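Fe2OG dioxygenase domain-containing protein (Pseudomonas putida, PDB 4J25) probably hydroxylates prolyl residues in proteins as an iron- and 2-oxoglutarate-dependent prolyl 4-hydroxylase with a double-stranded beta-helix fold. Local coordinates at residues Q169-M178 against D187-F198. Numbering follows the deposited sequence.
Sequences QPHDGGQLRM and DVEPVAGCLVVF. With OGA (N-oxalylglycine), chain J.
M178 and V196 meet tip to tip across the interior, M178 CE lying 3.8 Å from V196 CG1. M178 CE also reaches the F198 ring obliquely, 4.0 Å from F198 CD1. A bend at M178 chi3 (76°) turns CE toward V196 and F198, while SD rests against V188 CG2. L176 packs on V188 through the two CB atoms and on V196 through CD2. Its other methyl, L176 CD1, lies 3.7 Å from C4 of N-oxalylglycine, which makes L176 part of the ligand pocket. P190 CG lies against G174 O.

L176 and V188 are an antiparallel hydrogen-bonded pair. V188 N gives a nearly straight bond of 2.7 Å to L176 O, and L176 N returns a more bent one to V188 O. R177 and D187 follow as the non-hydrogen-bonded pair, with side chains on the other face. R177 grips the carboxylate side-on, in a salt bridge with the planes only 12° apart. R177 NE donates to D187 OD1 at 2.8 Å and R177 NH2 to D187 OD2 at 3.1 Å, both on syn lone pairs. Q175 NE2 gives a hydrogen bond of 2.9 Å to D187 OD2, coming from above the carboxylate plane. These three bonds fix the rotation of the carboxylate.

Strands 176-179 and 185-188 form a hairpin, with 205-207 on the other side of 176-179. Strand 195-199 belongs to the other, five-stranded sheet of the double-stranded beta-helix, between 44-47 and 156-163. M178 and F198 both touch W44 of strand 44-47. F198 also stacks edge-to-face with the manganese ligand H205, and L176 touches Y163 of strand 156-163.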
ATOM      1  N   GLN A 169      -9.824 -12.418 -10.734  1.00 34.04           N
ATOM      2  CA  GLN A 169     -10.361 -12.219 -12.075  1.00 38.77           C
ATOM      3  C   GLN A 169     -11.258 -11.000 -12.005  1.00 37.01           C
ATOM      4  O   GLN A 169     -11.704 -10.637 -10.916  1.00 37.62           O
ATOM      5  CB  GLN A 169     -11.152 -13.442 -12.559  1.00 41.20           C
ATOM      6  CG  GLN A 169     -10.358 -14.760 -12.632  1.00 44.43           C
ATOM      7  CD  GLN A 169      -9.284 -14.764 -13.713  1.00 48.21           C
ATOM      8  OE1 GLN A 169      -9.553 -14.479 -14.889  1.00 49.02           O
ATOM      9  NE2 GLN A 169      -8.053 -15.093 -13.316  1.00 49.80           N
ATOM     10  N   PRO A 170     -11.529 -10.368 -13.162  1.00 36.31           N
ATOM     11  CA  PRO A 170     -12.332  -9.143 -13.251  1.00 33.65           C
ATOM     12  C   PRO A 170     -13.768  -9.346 -12.793  1.00 37.94           C
ATOM     13  O   PRO A 170     -14.422  -8.393 -12.381  1.00 33.83           O
ATOM     14  CB  PRO A 170     -12.311  -8.820 -14.748  1.00 34.60           C
ATOM     15  CG  PRO A 170     -11.148  -9.573 -15.292  1.00 34.67           C
ATOM     16  CD  PRO A 170     -11.091 -10.822 -14.492  1.00 34.60           C
ATOM     17  N   HIS A 171     -14.258 -10.578 -12.885  1.00 42.66           N
ATOM     18  CA  HIS A 171     -15.603 -10.901 -12.411  1.00 46.71           C
ATOM     19  C   HIS A 171     -15.668 -10.739 -10.895  1.00 42.29           C
ATOM     20  O   HIS A 171     -16.752 -10.644 -10.312  1.00 43.07           O
ATOM     21  CB  HIS A 171     -15.969 -12.334 -12.805  1.00 51.85           C
ATOM     22  CG  HIS A 171     -15.342 -12.771 -14.091  1.00 54.57           C
ATOM     23  ND1 HIS A 171     -14.167 -13.489 -14.136  1.00 55.82           N
ATOM     24  CD2 HIS A 171     -15.700 -12.552 -15.379  1.00 55.73           C
ATOM     25  CE1 HIS A 171     -13.836 -13.712 -15.396  1.00 56.89           C
ATOM     26  NE2 HIS A 171     -14.752 -13.154 -16.171  1.00 57.11           N
ATOM     27  N   ASP A 172     -14.497 -10.690 -10.259  1.00 38.02           N
ATOM     28  CA  ASP A 172     -14.425 -10.634  -8.811  1.00 35.53           C
ATOM     29  C   ASP A 172     -14.618  -9.227  -8.275  1.00 32.48           C
ATOM     30  O   ASP A 172     -14.910  -9.045  -7.093  1.00 33.84           O
ATOM     31  CB  ASP A 172     -13.097 -11.218  -8.321  1.00 35.88           C
ATOM     32  CG  ASP A 172     -13.017 -12.723  -8.520  1.00 38.19           C
ATOM     33  OD1 ASP A 172     -14.059 -13.388  -8.333  1.00 39.12           O
ATOM     34  OD2 ASP A 172     -11.929 -13.240  -8.863  1.00 37.84           O
ATOM     35  N   GLY A 173     -14.479  -8.229  -9.138  1.00 30.94           N
ATOM     36  CA  GLY A 173     -14.600  -6.845  -8.708  1.00 26.58           C
ATOM     37  C   GLY A 173     -13.483  -6.464  -7.749  1.00 22.17           C
ATOM     38  O   GLY A 173     -12.337  -6.875  -7.918  1.00 20.07           O
ATOM     39  N   GLY A 174     -13.820  -5.654  -6.751  1.00 21.14           N
ATOM     40  CA  GLY A 174     -12.872  -5.286  -5.715  1.00 20.36           C
ATOM     41  C   GLY A 174     -11.733  -4.366  -6.120  1.00 19.43           C
ATOM     42  O   GLY A 174     -10.743  -4.275  -5.406  1.00 17.27           O
ATOM     43  N   GLN A 175     -11.850  -3.675  -7.249  1.00 18.12           N
ATOM     44  CA  GLN A 175     -10.768  -2.801  -7.671  1.00 18.23           C
ATOM     45  C   GLN A 175     -10.646  -1.603  -6.736  1.00 17.11           C
ATOM     46  O   GLN A 175     -11.639  -1.126  -6.180  1.00 16.71           O
ATOM     47  CB  GLN A 175     -10.962  -2.301  -9.107  1.00 19.63           C
ATOM     48  CG  GLN A 175     -12.251  -1.512  -9.349  1.00 20.17           C
ATOM     49  CD  GLN A 175     -13.352  -2.377  -9.947  1.00 23.68           C
ATOM     50  OE1 GLN A 175     -13.932  -3.228  -9.266  1.00 26.12           O
ATOM     51  NE2 GLN A 175     -13.624  -2.181 -11.231  1.00 22.57           N
ATOM     52  N   LEU A 176      -9.415  -1.154  -6.541  1.00 16.10           N
ATOM     53  CA  LEU A 176      -9.184   0.196  -6.041  1.00 17.03           C
ATOM     54  C   LEU A 176      -9.418   1.138  -7.230  1.00 17.71           C
ATOM     55  O   LEU A 176      -8.831   0.942  -8.288  1.00 17.65           O
ATOM     56  CB  LEU A 176      -7.752   0.354  -5.540  1.00 16.71           C
ATOM     57  CG  LEU A 176      -7.325   1.750  -5.063  1.00 15.95           C
ATOM     58  CD1 LEU A 176      -8.015   2.084  -3.756  1.00 15.63           C
ATOM     59  CD2 LEU A 176      -5.810   1.843  -4.908  1.00 16.54           C
ATOM     60  N   ARG A 177     -10.289   2.125  -7.063  1.00 16.57           N
ATOM     61  CA  ARG A 177     -10.505   3.147  -8.097  1.00 18.48           C
ATOM     62  C   ARG A 177      -9.936   4.493  -7.649  1.00 18.16           C
ATOM     63  O   ARG A 177     -10.370   5.040  -6.650  1.00 17.60           O
ATOM     64  CB  ARG A 177     -11.993   3.284  -8.413  1.00 19.00           C
ATOM     65  CG  ARG A 177     -12.300   4.374  -9.438  1.00 20.52           C
ATOM     66  CD  ARG A 177     -13.695   4.250  -9.991  1.00 21.49           C
ATOM     67  NE  ARG A 177     -13.849   3.067 -10.836  1.00 21.73           N
ATOM     68  CZ  ARG A 177     -15.015   2.603 -11.271  1.00 23.15           C
ATOM     69  NH1 ARG A 177     -16.147   3.204 -10.933  1.00 25.40           N
ATOM     70  NH2 ARG A 177     -15.053   1.535 -12.045  1.00 24.06           N
ATOM     71  N   MET A 178      -8.971   5.005  -8.415  1.00 17.52           N
ATOM     72  CA  MET A 178      -8.245   6.217  -8.094  1.00 17.47           C
ATOM     73  C   MET A 178      -8.680   7.344  -9.012  1.00 17.29           C
ATOM     74  O   MET A 178      -8.760   7.172 -10.227  1.00 16.49           O
ATOM     75  CB  MET A 178      -6.748   5.988  -8.281  1.00 18.38           C
ATOM     76  CG  MET A 178      -6.223   4.781  -7.519  1.00 20.06           C
ATOM     77  SD  MET A 178      -4.603   4.273  -8.107  1.00 26.47           S
ATOM     78  CE  MET A 178      -3.599   5.538  -7.361  1.00 22.23           C
ATOM     79  N   ASP A 187      -8.647   2.096 -12.417  1.00 20.06           N
ATOM     80  CA  ASP A 187      -8.895   0.948 -11.563  1.00 21.25           C
ATOM     81  C   ASP A 187      -7.623   0.113 -11.383  1.00 22.12           C
ATOM     82  O   ASP A 187      -6.899  -0.144 -12.338  1.00 22.32           O
ATOM     83  CB  ASP A 187      -9.992   0.062 -12.163  1.00 23.82           C
ATOM     84  CG  ASP A 187     -11.364   0.693 -12.060  1.00 25.61           C
ATOM     85  OD1 ASP A 187     -11.440   1.829 -11.561  1.00 25.21           O
ATOM     86  OD2 ASP A 187     -12.365   0.067 -12.474  1.00 26.25           O
ATOM     87  N   VAL A 188      -7.370  -0.321 -10.153  1.00 21.82           N
ATOM     88  CA  VAL A 188      -6.362  -1.335  -9.896  1.00 22.16           C
ATOM     89  C   VAL A 188      -7.014  -2.626  -9.402  1.00 21.56           C
ATOM     90  O   VAL A 188      -7.728  -2.619  -8.400  1.00 21.24           O
ATOM     91  CB  VAL A 188      -5.359  -0.848  -8.829  1.00 20.83           C
ATOM     92  CG1 VAL A 188      -4.283  -1.921  -8.580  1.00 20.56           C
ATOM     93  CG2 VAL A 188      -4.714   0.424  -9.274  1.00 21.26           C
ATOM     94  N   GLU A 189      -6.778  -3.736 -10.092  1.00 21.66           N
ATOM     95  CA  GLU A 189      -7.218  -5.035  -9.593  1.00 22.22           C
ATOM     96  C   GLU A 189      -6.269  -5.466  -8.485  1.00 17.88           C
ATOM     97  O   GLU A 189      -5.063  -5.359  -8.635  1.00 17.42           O
ATOM     98  CB  GLU A 189      -7.259  -6.111 -10.691  1.00 25.49           C
ATOM     99  CG  GLU A 189      -8.325  -5.870 -11.743  1.00 30.12           C
ATOM    100  CD  GLU A 189      -8.567  -7.069 -12.649  1.00 35.86           C
ATOM    101  OE1 GLU A 189      -8.241  -8.212 -12.248  1.00 38.37           O
ATOM    102  OE2 GLU A 189      -9.092  -6.859 -13.769  1.00 37.84           O
ATOM    103  N   PRO A 190      -6.820  -5.949  -7.373  1.00 17.74           N
ATOM    104  CA  PRO A 190      -6.033  -6.320  -6.185  1.00 18.30           C
ATOM    105  C   PRO A 190      -5.327  -7.668  -6.360  1.00 17.80           C
ATOM    106  O   PRO A 190      -5.531  -8.602  -5.589  1.00 17.98           O
ATOM    107  CB  PRO A 190      -7.095  -6.386  -5.100  1.00 18.58           C
ATOM    108  CG  PRO A 190      -8.315  -6.903  -5.850  1.00 20.84           C
ATOM    109  CD  PRO A 190      -8.256  -6.232  -7.194  1.00 18.16           C
ATOM    110  N   VAL A 191      -4.470  -7.725  -7.374  1.00 19.31           N
ATOM    111  CA  VAL A 191      -3.748  -8.922  -7.789  1.00 23.51           C
ATOM    112  C   VAL A 191      -2.486  -9.143  -6.951  1.00 23.69           C
ATOM    113  O   VAL A 191      -1.763  -8.203  -6.632  1.00 22.46           O
ATOM    114  CB  VAL A 191      -3.362  -8.770  -9.267  1.00 26.38           C
ATOM    115  CG1 VAL A 191      -2.328  -9.801  -9.695  1.00 29.70           C
ATOM    116  CG2 VAL A 191      -4.610  -8.867 -10.125  1.00 27.62           C
ATOM    117  N   ALA A 192      -2.215 -10.390  -6.592  1.00 24.16           N
ATOM    118  CA  ALA A 192      -1.092 -10.683  -5.706  1.00 22.85           C
ATOM    119  C   ALA A 192       0.185 -10.042  -6.217  1.00 20.46           C
ATOM    120  O   ALA A 192       0.526 -10.177  -7.386  1.00 21.96           O
ATOM    121  CB  ALA A 192      -0.901 -12.199  -5.570  1.00 25.12           C
ATOM    122  N   GLY A 193       0.906  -9.367  -5.331  1.00 18.14           N
ATOM    123  CA  GLY A 193       2.201  -8.805  -5.668  1.00 17.97           C
ATOM    124  C   GLY A 193       2.139  -7.365  -6.142  1.00 18.22           C
ATOM    125  O   GLY A 193       3.175  -6.717  -6.331  1.00 17.02           O
ATOM    126  N   CYS A 194       0.928  -6.860  -6.359  1.00 18.75           N
ATOM    127  CA  CYS A 194       0.766  -5.517  -6.897  1.00 17.68           C
ATOM    128  C   CYS A 194       0.858  -4.474  -5.794  1.00 15.71           C
ATOM    129  O   CYS A 194       0.079  -4.503  -4.829  1.00 15.37           O
ATOM    130  CB  CYS A 194      -0.575  -5.365  -7.616  1.00 18.09           C
ATOM    131  SG  CYS A 194      -0.766  -3.719  -8.353  1.00 22.83           S
ATOM    132  N   LEU A 195       1.797  -3.546  -5.955  1.00 16.20           N
ATOM    133  CA  LEU A 195       1.935  -2.424  -5.027  1.00 14.82           C
ATOM    134  C   LEU A 195       1.436  -1.126  -5.673  1.00 14.62           C
ATOM    135  O   LEU A 195       1.781  -0.817  -6.812  1.00 15.09           O
ATOM    136  CB  LEU A 195       3.400  -2.263  -4.594  1.00 15.47           C
ATOM    137  CG  LEU A 195       3.684  -1.130  -3.583  1.00 15.36           C
ATOM    138  CD1 LEU A 195       3.247  -1.531  -2.204  1.00 14.90           C
ATOM    139  CD2 LEU A 195       5.166  -0.749  -3.574  1.00 16.37           C
ATOM    140  N   VAL A 196       0.599  -0.387  -4.951  1.00 14.29           N
ATOM    141  CA  VAL A 196       0.141   0.924  -5.396  1.00 14.97           C
ATOM    142  C   VAL A 196       0.601   1.937  -4.361  1.00 14.09           C
ATOM    143  O   VAL A 196       0.380   1.745  -3.179  1.00 13.44           O
ATOM    144  CB  VAL A 196      -1.386   0.990  -5.515  1.00 14.17           C
ATOM    145  CG1 VAL A 196      -1.847   2.410  -5.969  1.00 20.16           C
ATOM    146  CG2 VAL A 196      -1.868  -0.032  -6.489  1.00 17.73           C
ATOM    147  N   VAL A 197       1.250   3.003  -4.817  1.00 15.43           N
ATOM    148  CA  VAL A 197       1.717   4.075  -3.936  1.00 13.51           C
ATOM    149  C   VAL A 197       1.144   5.393  -4.449  1.00 13.59           C
ATOM    150  O   VAL A 197       1.128   5.647  -5.653  1.00 13.90           O
ATOM    151  CB  VAL A 197       3.258   4.155  -3.946  1.00 14.53           C
ATOM    152  CG1 VAL A 197       3.772   5.112  -2.900  1.00 16.33           C
ATOM    153  CG2 VAL A 197       3.873   2.768  -3.699  1.00 14.58           C
ATOM    154  N   PHE A 198       0.661   6.240  -3.552  1.00 13.43           N
ATOM    155  CA  PHE A 198       0.187   7.562  -3.977  1.00 13.62           C
ATOM    156  C   PHE A 198       0.313   8.637  -2.895  1.00 13.83           C
ATOM    157  O   PHE A 198       0.487   8.347  -1.687  1.00 13.40           O
ATOM    158  CB  PHE A 198      -1.254   7.500  -4.505  1.00 13.70           C
ATOM    159  CG  PHE A 198      -2.255   6.921  -3.533  1.00 14.66           C
ATOM    160  CD1 PHE A 198      -2.539   5.561  -3.545  1.00 13.91           C
ATOM    161  CD2 PHE A 198      -2.923   7.735  -2.628  1.00 13.46           C
ATOM    162  CE1 PHE A 198      -3.449   5.019  -2.673  1.00 15.13           C
ATOM    163  CE2 PHE A 198      -3.834   7.201  -1.755  1.00 13.36           C
ATOM    164  CZ  PHE A 198      -4.099   5.837  -1.769  1.00 15.45           C
TER
HETATM  165  C1  OGA J 402      -7.419   2.534   2.951  1.00 26.82           C
HETATM  166  C2  OGA J 402      -7.693   2.214   1.514  1.00 26.30           C
HETATM  167  C4  OGA J 402      -7.661   0.627  -0.378  1.00 27.44           C
HETATM  168  C5  OGA J 402      -7.311  -0.774  -0.748  1.00 27.05           C
HETATM  169  O1  OGA J 402      -7.177   1.569   3.731  1.00 25.81           O
HETATM  170  O2  OGA J 402      -7.410   3.749   3.362  1.00 24.23           O
HETATM  171  O2' OGA J 402      -8.153   3.076   0.780  1.00 24.18           O
HETATM  172  O3  OGA J 402      -6.977  -1.031  -1.931  1.00 26.61           O
HETATM  173  N1  OGA J 402      -7.404   0.895   0.998  1.00 27.59           N
HETATM  174  O4  OGA J 402      -7.344  -1.697   0.108  1.00 29.72           O